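Local coordinates for endonuclease V isoform X2 (Ciona intestinalis, PDB 6OZI), which probably cleaves RNA close to inosine, on its 3' side, in a metal-dependent reaction, as a eukaryotic endonuclease V of the RNase H clan, at residues D29-L32 with S33-K36; E92-Q95 with Q96-L100; S162-K165 with R166-T170. The protein carries 1 engineered substitution. All coordinates share one frame; numbering follows the deposited sequence.

The three contacts are local, each between residues a few places apart, and follow one another along the chain of this RNase H-like protein. Contact 1 is a 3-10 turn ahead of strand 37-45; contact 2 lies on helix 86-104 and contact 3 on helix 157-169. Contacts 2 and 3 sit on opposite sides of the chain's centre, about 40 Å apart, while contact 1 is about 23 Å from contact 2 and 32 Å from contact 3, all centre to centre. The bound nucleic acid comes within about 6 Å of contact 3, 10 Å of contact 2 and 20 Å of contact 1, between nearest atoms. The E97 side chain of contact 2 is about 7 Å from a bound potassium ion.

Contact 1: D29-L32 with S33-K36; sequences DFSL and SKVK
F30 and V35 make the apolar, tightly packed side of this turn, with ring atom CZ of F30 3.5 Å from CG2 of V35. The ring reaches the methyl because CG of F30 stands anti to the backbone N (chi1 170°), and the two side chains meet at a slant. Both are buried: I216 of helix 210-219 packs on each of them, and R139 makes a cation-pi contact with F30. The polar side, with the exposed D29, S33, K34 and K36, is looser and faces solvent. K34 runs extended beyond CG back along the chain, and its NZ makes a weak hydrogen bond, 3.2 Å long, to the carbonyl O of D29. The D29 carboxylate may add a modest electrostatic pull, but OD1 stays 4.4 Å from NZ of K34, beyond a salt bridge. At the far end NZ of K36 folds back to O of S33, 2.9 Å away and almost in line with the carbonyl bond. A water donates to both O of L32 and O of V35, bridging the turn. Two backbone bonds, K34 N to S31 O at 3.1 Å and V35 N to L32 O, each join residues three apart, the signature of a 3-10 turn, which here leads into strand 37-45 of the RNase H-like sheet.

Contact 2: E92-Q95 with Q96-L100; sequences EPFQ and QELQL
E92 and Q96 meet side chain to side chain one turn apart on helix 86-104, an i to i+4 pair on an alpha-helix that packs against the central sheet of the RNase H-like fold. NE2 of Q96 donates to OE2 of E92 over 3.1 Å, in a bent bond. The oxygen is approached from above the carboxylate plane, and the carboxylate and amide planes are turned 44° from each other, so the groups slant across one another instead of lying flat together. Both chains bend: E92 leaves with CG anti to its backbone N (chi1 176°) and then turns at chi2, while Q96 sets CG beside its own N and also folds at chi2 (-57°). This exposed bridge lies on the outer side of the helix.

On the buried side F94 and L98 extend alongside each other from the same flank of the helix, and CE2 of the F94 ring lies 4.2 Å from CD2 of L98. F41 meets the F94 ring edge-to-face, and S136 of helix 128-136 touches both F94 and L98, so this flank faces that helix. E97 instead faces the sheet. Its CG passes 3.3 Å from O of P93, but the bend at chi2 carries the carboxylate away to S55 and T73, which both bond OE2, and to N71, which bonds OE1; three hydrogen bonds thus hold this buried acid in place. N71 also belongs to a potassium site. Beneath the side chains the helix ladder continues, with L98 N donating to F94 O at 2.8 Å.

Contact 3: S162-K165 with R166-T170; sequences SQFK and RLRKT
F164 lies alongside R168, its ring overlapping the aliphatic part of the arginine: CE2 of F164 is 3.5 Å from CG of R168. The ring and guanidinium planes are 11° apart, but the methylenes CG and CD, not the guanidinium, touch the ring. The pair sits one turn apart in the last turns of alpha-helix 157-169. F164 CD1 also touches CD2 of L167 at 4.2 Å, and L175 of strand 174-179, at the edge of the sheet within this chain, packs on both F164 and L167. The bend at chi2 of R168 (-61°) keeps CD beside the ring, and the further bend at chi3 leads the guanidinium on toward G172, whose O takes NH1. Replacing F164 by an alanine would probably open a gap against L175 and leave the R168 methylenes free to shift.

On the exposed side R166 turns back along the helix. CG lies beside its backbone N, and the bend at chi3 lays the rim of one guanidinium face over O of S162 and CA of Q163, each 3.4 Å from its plane. NH1 donates to OG of S162 over 3.1 Å, in a bent bond, 138° at the hydrogen; that hydroxyl is also bonded to O of E159. O of L167 takes two hydrogen bonds from T170, one from N and one, 2.7 Å long, from OG1, which lies in the carbonyl plane on a lone pair.

Contact 1: D29-L32 with S33-K36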
loop_
_atom_site.group_PDB
_atom_site.type_symbol
_atom_site.label_atom_id
_atom_site.label_comp_id
_atom_site.label_asym_id
_atom_site.label_seq_id
_atom_site.Cartn_x
_atom_site.Cartn_y
_atom_site.Cartn_z
ATOM N N ASP A 29 15.990 8.645 -37.488
ATOM C CA ASP A 29 16.064 10.097 -37.360
ATOM C C ASP A 29 15.486 10.604 -36.039
ATOM O O ASP A 29 15.259 11.811 -35.898
ATOM C CB ASP A 29 15.391 10.793 -38.551
ATOM C CG ASP A 29 14.050 10.192 -38.907
ATOM O OD1 ASP A 29 13.237 9.944 -37.984
ATOM O OD2 ASP A 29 13.815 9.972 -40.119
ATOM N N PHE A 30 15.222 9.711 -35.089
ATOM C CA PHE A 30 14.745 10.089 -33.768
ATOM C C PHE A 30 15.920 10.393 -32.847
ATOM O O PHE A 30 17.000 9.811 -32.971
ATOM C CB PHE A 30 13.881 8.971 -33.171
ATOM C CG PHE A 30 13.531 9.169 -31.717
ATOM C CD1 PHE A 30 12.526 10.042 -31.338
ATOM C CD2 PHE A 30 14.191 8.452 -30.730
ATOM C CE1 PHE A 30 12.194 10.210 -29.993
ATOM C CE2 PHE A 30 13.864 8.613 -29.391
ATOM C CZ PHE A 30 12.866 9.494 -29.025
ATOM N N SER A 31 15.705 11.335 -31.932
ATOM C CA SER A 31 16.712 11.686 -30.943
ATOM C C SER A 31 16.023 12.202 -29.685
ATOM O O SER A 31 14.827 12.501 -29.678
ATOM C CB SER A 31 17.698 12.720 -31.496
ATOM O OG SER A 31 17.034 13.912 -31.862
ATOM N N LEU A 32 16.805 12.297 -28.608
ATOM C CA LEU A 32 16.274 12.782 -27.339
ATOM C C LEU A 32 15.717 14.192 -27.468
ATOM O O LEU A 32 14.742 14.540 -26.794
ATOM C CB LEU A 32 17.367 12.742 -26.268
ATOM C CG LEU A 32 16.951 13.107 -24.839
ATOM C CD1 LEU A 32 15.996 12.081 -24.287
ATOM C CD2 LEU A 32 18.165 13.246 -23.932
ATOM N N SER A 33 16.316 15.011 -28.333
ATOM C CA SER A 33 15.874 16.392 -28.494
ATOM C C SER A 33 14.458 16.486 -29.041
ATOM O O SER A 33 13.806 17.522 -28.867
ATOM C CB SER A 33 16.843 17.146 -29.412
ATOM O OG SER A 33 17.045 16.443 -30.624
ATOM N N LYS A 34 13.967 15.434 -29.689
ATOM C CA LYS A 34 12.622 15.436 -30.248
ATOM C C LYS A 34 11.544 15.060 -29.235
ATOM O O LYS A 34 10.355 15.183 -29.545
ATOM C CB LYS A 34 12.556 14.483 -31.444
ATOM C CG LYS A 34 13.247 15.023 -32.696
ATOM C CD LYS A 34 12.997 14.117 -33.878
ATOM C CE LYS A 34 13.418 14.773 -35.177
ATOM N NZ LYS A 34 12.925 13.991 -36.346
ATOM N N VAL A 35 11.916 14.605 -28.043
ATOM C CA VAL A 35 10.928 14.182 -27.055
ATOM C C VAL A 35 10.317 15.413 -26.397
ATOM O O VAL A 35 10.987 16.124 -25.642
ATOM C CB VAL A 35 11.540 13.248 -26.009
ATOM C CG1 VAL A 35 10.460 12.790 -25.041
ATOM C CG2 VAL A 35 12.191 12.057 -26.696
ATOM N N LYS A 36 9.045 15.674 -26.696
ATOM C CA LYS A 36 8.266 16.700 -26.015
ATOM C C LYS A 36 7.240 16.118 -25.057
ATOM O O LYS A 36 6.870 16.781 -24.085
ATOM C CB LYS A 36 7.542 17.592 -27.034
ATOM C CG LYS A 36 8.411 18.037 -28.202
ATOM C CD LYS A 36 9.624 18.836 -27.753
ATOM C CE LYS A 36 10.529 19.159 -28.927
ATOM N NZ LYS A 36 11.862 19.631 -28.470
HETATM O O HOH W 1 13.518 16.416 -25.526
#

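Contact 2: E92-Q95 with Q96-L100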
loop_
_atom_site.group_PDB
_atom_site.type_symbol
_atom_site.label_atom_id
_atom_site.label_comp_id
_atom_site.label_asym_id
_atom_site.label_seq_id
_atom_site.Cartn_x
_atom_site.Cartn_y
_atom_site.Cartn_z
ATOM N N GLU A 92 -4.801 -5.348 -27.020
ATOM C CA GLU A 92 -6.069 -4.702 -27.364
ATOM C C GLU A 92 -6.362 -3.487 -26.488
ATOM O O GLU A 92 -6.702 -2.420 -27.041
ATOM C CB GLU A 92 -7.208 -5.725 -27.315
ATOM C CG GLU A 92 -8.590 -5.128 -27.575
ATOM C CD GLU A 92 -8.798 -4.674 -29.020
ATOM O OE1 GLU A 92 -7.909 -4.922 -29.871
ATOM O OE2 GLU A 92 -9.861 -4.071 -29.306
ATOM N N PRO A 93 -6.252 -3.552 -25.152
ATOM C CA PRO A 93 -6.457 -2.332 -24.355
ATOM C C PRO A 93 -5.531 -1.200 -24.766
ATOM O O PRO A 93 -5.942 -0.032 -24.760
ATOM C CB PRO A 93 -6.173 -2.794 -22.919
ATOM C CG PRO A 93 -6.327 -4.260 -22.941
ATOM C CD PRO A 93 -5.925 -4.712 -24.299
ATOM N N PHE A 94 -4.268 -1.518 -25.066
ATOM C CA PHE A 94 -3.320 -0.502 -25.517
ATOM C C PHE A 94 -3.781 0.156 -26.811
ATOM O O PHE A 94 -3.812 1.386 -26.914
ATOM C CB PHE A 94 -1.939 -1.112 -25.712
ATOM C CG PHE A 94 -0.935 -0.144 -26.254
ATOM C CD1 PHE A 94 -0.309 0.757 -25.406
ATOM C CD2 PHE A 94 -0.608 -0.131 -27.599
ATOM C CE1 PHE A 94 0.613 1.659 -25.895
ATOM C CE2 PHE A 94 0.320 0.768 -28.089
ATOM C CZ PHE A 94 0.930 1.666 -27.238
ATOM N N GLN A 95 -4.083 -0.653 -27.834
ATOM C CA GLN A 95 -4.531 -0.109 -29.114
ATOM C C GLN A 95 -5.767 0.765 -28.945
ATOM O O GLN A 95 -5.899 1.801 -29.611
ATOM C CB GLN A 95 -4.804 -1.245 -30.098
ATOM C CG GLN A 95 -3.603 -2.137 -30.354
ATOM C CD GLN A 95 -3.018 -1.934 -31.733
ATOM O OE1 GLN A 95 -2.731 -0.803 -32.139
ATOM N NE2 GLN A 95 -2.852 -3.030 -32.474
ATOM N N GLN A 96 -6.709 0.332 -28.104
ATOM C CA GLN A 96 -7.905 1.135 -27.861
ATOM C C GLN A 96 -7.556 2.463 -27.186
ATOM O O GLN A 96 -8.027 3.528 -27.608
ATOM C CB GLN A 96 -8.919 0.338 -27.042
ATOM C CG GLN A 96 -9.567 -0.798 -27.828
ATOM C CD GLN A 96 -10.258 -0.317 -29.108
ATOM O OE1 GLN A 96 -10.861 0.763 -29.148
ATOM N NE2 GLN A 96 -10.158 -1.118 -30.166
ATOM N N GLU A 97 -6.757 2.418 -26.106
ATOM C CA GLU A 97 -6.352 3.665 -25.456
ATOM C C GLU A 97 -5.651 4.587 -26.442
ATOM O O GLU A 97 -5.922 5.792 -26.475
ATOM C CB GLU A 97 -5.440 3.389 -24.256
ATOM C CG GLU A 97 -6.104 2.728 -23.050
ATOM C CD GLU A 97 -7.031 3.670 -22.281
ATOM O OE1 GLU A 97 -7.126 4.865 -22.632
ATOM O OE2 GLU A 97 -7.675 3.208 -21.320
ATOM N N LEU A 98 -4.748 4.033 -27.256
ATOM C CA LEU A 98 -3.984 4.833 -28.205
ATOM C C LEU A 98 -4.903 5.494 -29.219
ATOM O O LEU A 98 -4.748 6.678 -29.536
ATOM C CB LEU A 98 -2.952 3.955 -28.911
ATOM C CG LEU A 98 -2.047 4.655 -29.924
ATOM C CD1 LEU A 98 -1.154 5.655 -29.207
ATOM C CD2 LEU A 98 -1.214 3.642 -30.695
ATOM N N GLN A 99 -5.848 4.725 -29.769
ATOM C CA GLN A 99 -6.797 5.285 -30.724
ATOM C C GLN A 99 -7.619 6.401 -30.087
ATOM O O GLN A 99 -7.886 7.434 -30.721
ATOM C CB GLN A 99 -7.689 4.165 -31.263
ATOM C CG GLN A 99 -9.016 4.609 -31.829
ATOM C CD GLN A 99 -9.755 3.471 -32.527
ATOM O OE1 GLN A 99 -9.921 2.380 -31.971
ATOM N NE2 GLN A 99 -10.238 3.738 -33.735
ATOM N N LEU A 100 -8.033 6.210 -28.829
ATOM C CA LEU A 100 -8.747 7.265 -28.115
ATOM C C LEU A 100 -7.883 8.515 -27.954
ATOM O O LEU A 100 -8.350 9.635 -28.183
ATOM C CB LEU A 100 -9.205 6.740 -26.757
ATOM C CG LEU A 100 -10.056 7.657 -25.891
ATOM C CD1 LEU A 100 -11.223 8.198 -26.676
ATOM C CD2 LEU A 100 -10.547 6.853 -24.710
#

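Contact 3: S162-K165 with R166-T170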
loop_
_atom_site.group_PDB
_atom_site.type_symbol
_atom_site.label_atom_id
_atom_site.label_comp_id
_atom_site.label_asym_id
_atom_site.label_seq_id
_atom_site.Cartn_x
_atom_site.Cartn_y
_atom_site.Cartn_z
ATOM N N SER A 162 24.259 -10.155 -8.298
ATOM C CA SER A 162 25.573 -10.083 -7.661
ATOM C C SER A 162 26.544 -9.260 -8.503
ATOM O O SER A 162 27.326 -8.468 -7.960
ATOM C CB SER A 162 26.128 -11.484 -7.397
ATOM O OG SER A 162 26.540 -12.110 -8.595
ATOM N N GLN A 163 26.496 -9.421 -9.831
ATOM C CA GLN A 163 27.317 -8.590 -10.709
ATOM C C GLN A 163 26.982 -7.113 -10.537
ATOM O O GLN A 163 27.875 -6.255 -10.574
ATOM C CB GLN A 163 27.148 -9.021 -12.169
ATOM C CG GLN A 163 28.186 -8.402 -13.099
ATOM C CD GLN A 163 28.082 -8.880 -14.545
ATOM O OE1 GLN A 163 27.266 -9.739 -14.876
ATOM N NE2 GLN A 163 28.920 -8.318 -15.412
ATOM N N PHE A 164 25.696 -6.792 -10.379
ATOM C CA PHE A 164 25.310 -5.397 -10.203
ATOM C C PHE A 164 25.776 -4.844 -8.861
ATOM O O PHE A 164 26.151 -3.672 -8.773
ATOM C CB PHE A 164 23.797 -5.224 -10.330
ATOM C CG PHE A 164 23.367 -3.786 -10.304
ATOM C CD1 PHE A 164 23.377 -3.024 -11.460
ATOM C CD2 PHE A 164 22.999 -3.184 -9.109
ATOM C CE1 PHE A 164 23.004 -1.690 -11.434
ATOM C CE2 PHE A 164 22.622 -1.852 -9.072
ATOM C CZ PHE A 164 22.624 -1.102 -10.236
ATOM N N LYS A 165 25.741 -5.656 -7.800
ATOM C CA LYS A 165 26.239 -5.175 -6.511
ATOM C C LYS A 165 27.747 -4.957 -6.552
ATOM O O LYS A 165 28.254 -3.955 -6.018
ATOM C CB LYS A 165 25.862 -6.150 -5.395
ATOM C CG LYS A 165 24.378 -6.168 -5.078
ATOM C CD LYS A 165 24.052 -7.212 -4.025
ATOM C CE LYS A 165 22.566 -7.220 -3.726
ATOM N NZ LYS A 165 22.169 -8.388 -2.899
ATOM N N ARG A 166 28.478 -5.880 -7.187
ATOM C CA ARG A 166 29.909 -5.670 -7.398
ATOM C C ARG A 166 30.153 -4.392 -8.187
ATOM O O ARG A 166 31.108 -3.658 -7.914
ATOM C CB ARG A 166 30.526 -6.870 -8.119
ATOM C CG ARG A 166 30.541 -8.156 -7.297
ATOM C CD ARG A 166 31.480 -9.214 -7.881
ATOM N NE ARG A 166 31.108 -9.586 -9.250
ATOM C CZ ARG A 166 30.185 -10.493 -9.562
ATOM N NH1 ARG A 166 29.518 -11.131 -8.607
ATOM N NH2 ARG A 166 29.923 -10.761 -10.833
ATOM N N LEU A 167 29.281 -4.096 -9.156
ATOM C CA LEU A 167 29.393 -2.839 -9.885
ATOM C C LEU A 167 29.173 -1.650 -8.964
ATOM O O LEU A 167 29.923 -0.668 -9.016
ATOM C CB LEU A 167 28.384 -2.799 -11.034
ATOM C CG LEU A 167 28.295 -1.464 -11.783
ATOM C CD1 LEU A 167 29.571 -1.173 -12.591
ATOM C CD2 LEU A 167 27.068 -1.429 -12.644
ATOM N N ARG A 168 28.149 -1.721 -8.109
ATOM C CA ARG A 168 27.863 -0.614 -7.205
ATOM C C ARG A 168 29.059 -0.307 -6.321
ATOM O O ARG A 168 29.344 0.862 -6.047
ATOM C CB ARG A 168 26.635 -0.928 -6.346
ATOM C CG ARG A 168 25.313 -0.762 -7.074
ATOM C CD ARG A 168 25.086 0.669 -7.564
ATOM N NE ARG A 168 24.612 1.562 -6.509
ATOM C CZ ARG A 168 24.469 2.877 -6.649
ATOM N NH1 ARG A 168 24.777 3.464 -7.800
ATOM N NH2 ARG A 168 24.014 3.608 -5.635
ATOM N N LYS A 169 29.787 -1.342 -5.881
ATOM C CA LYS A 169 30.949 -1.092 -5.033
ATOM C C LYS A 169 31.967 -0.165 -5.692
ATOM O O LYS A 169 32.755 0.469 -4.982
ATOM C CB LYS A 169 31.635 -2.404 -4.649
ATOM C CG LYS A 169 30.709 -3.462 -4.070
ATOM C CD LYS A 169 30.710 -3.462 -2.569
ATOM C CE LYS A 169 30.127 -4.760 -2.033
ATOM N NZ LYS A 169 30.280 -4.866 -0.550
ATOM N N THR A 170 31.972 -0.075 -7.024
ATOM C CA THR A 170 32.889 0.791 -7.760
ATOM C C THR A 170 32.275 2.136 -8.121
ATOM O O THR A 170 32.951 2.966 -8.735
ATOM C CB THR A 170 33.365 0.104 -9.045
ATOM O OG1 THR A 170 32.313 0.127 -10.017
ATOM C CG2 THR A 170 33.735 -1.339 -8.765
#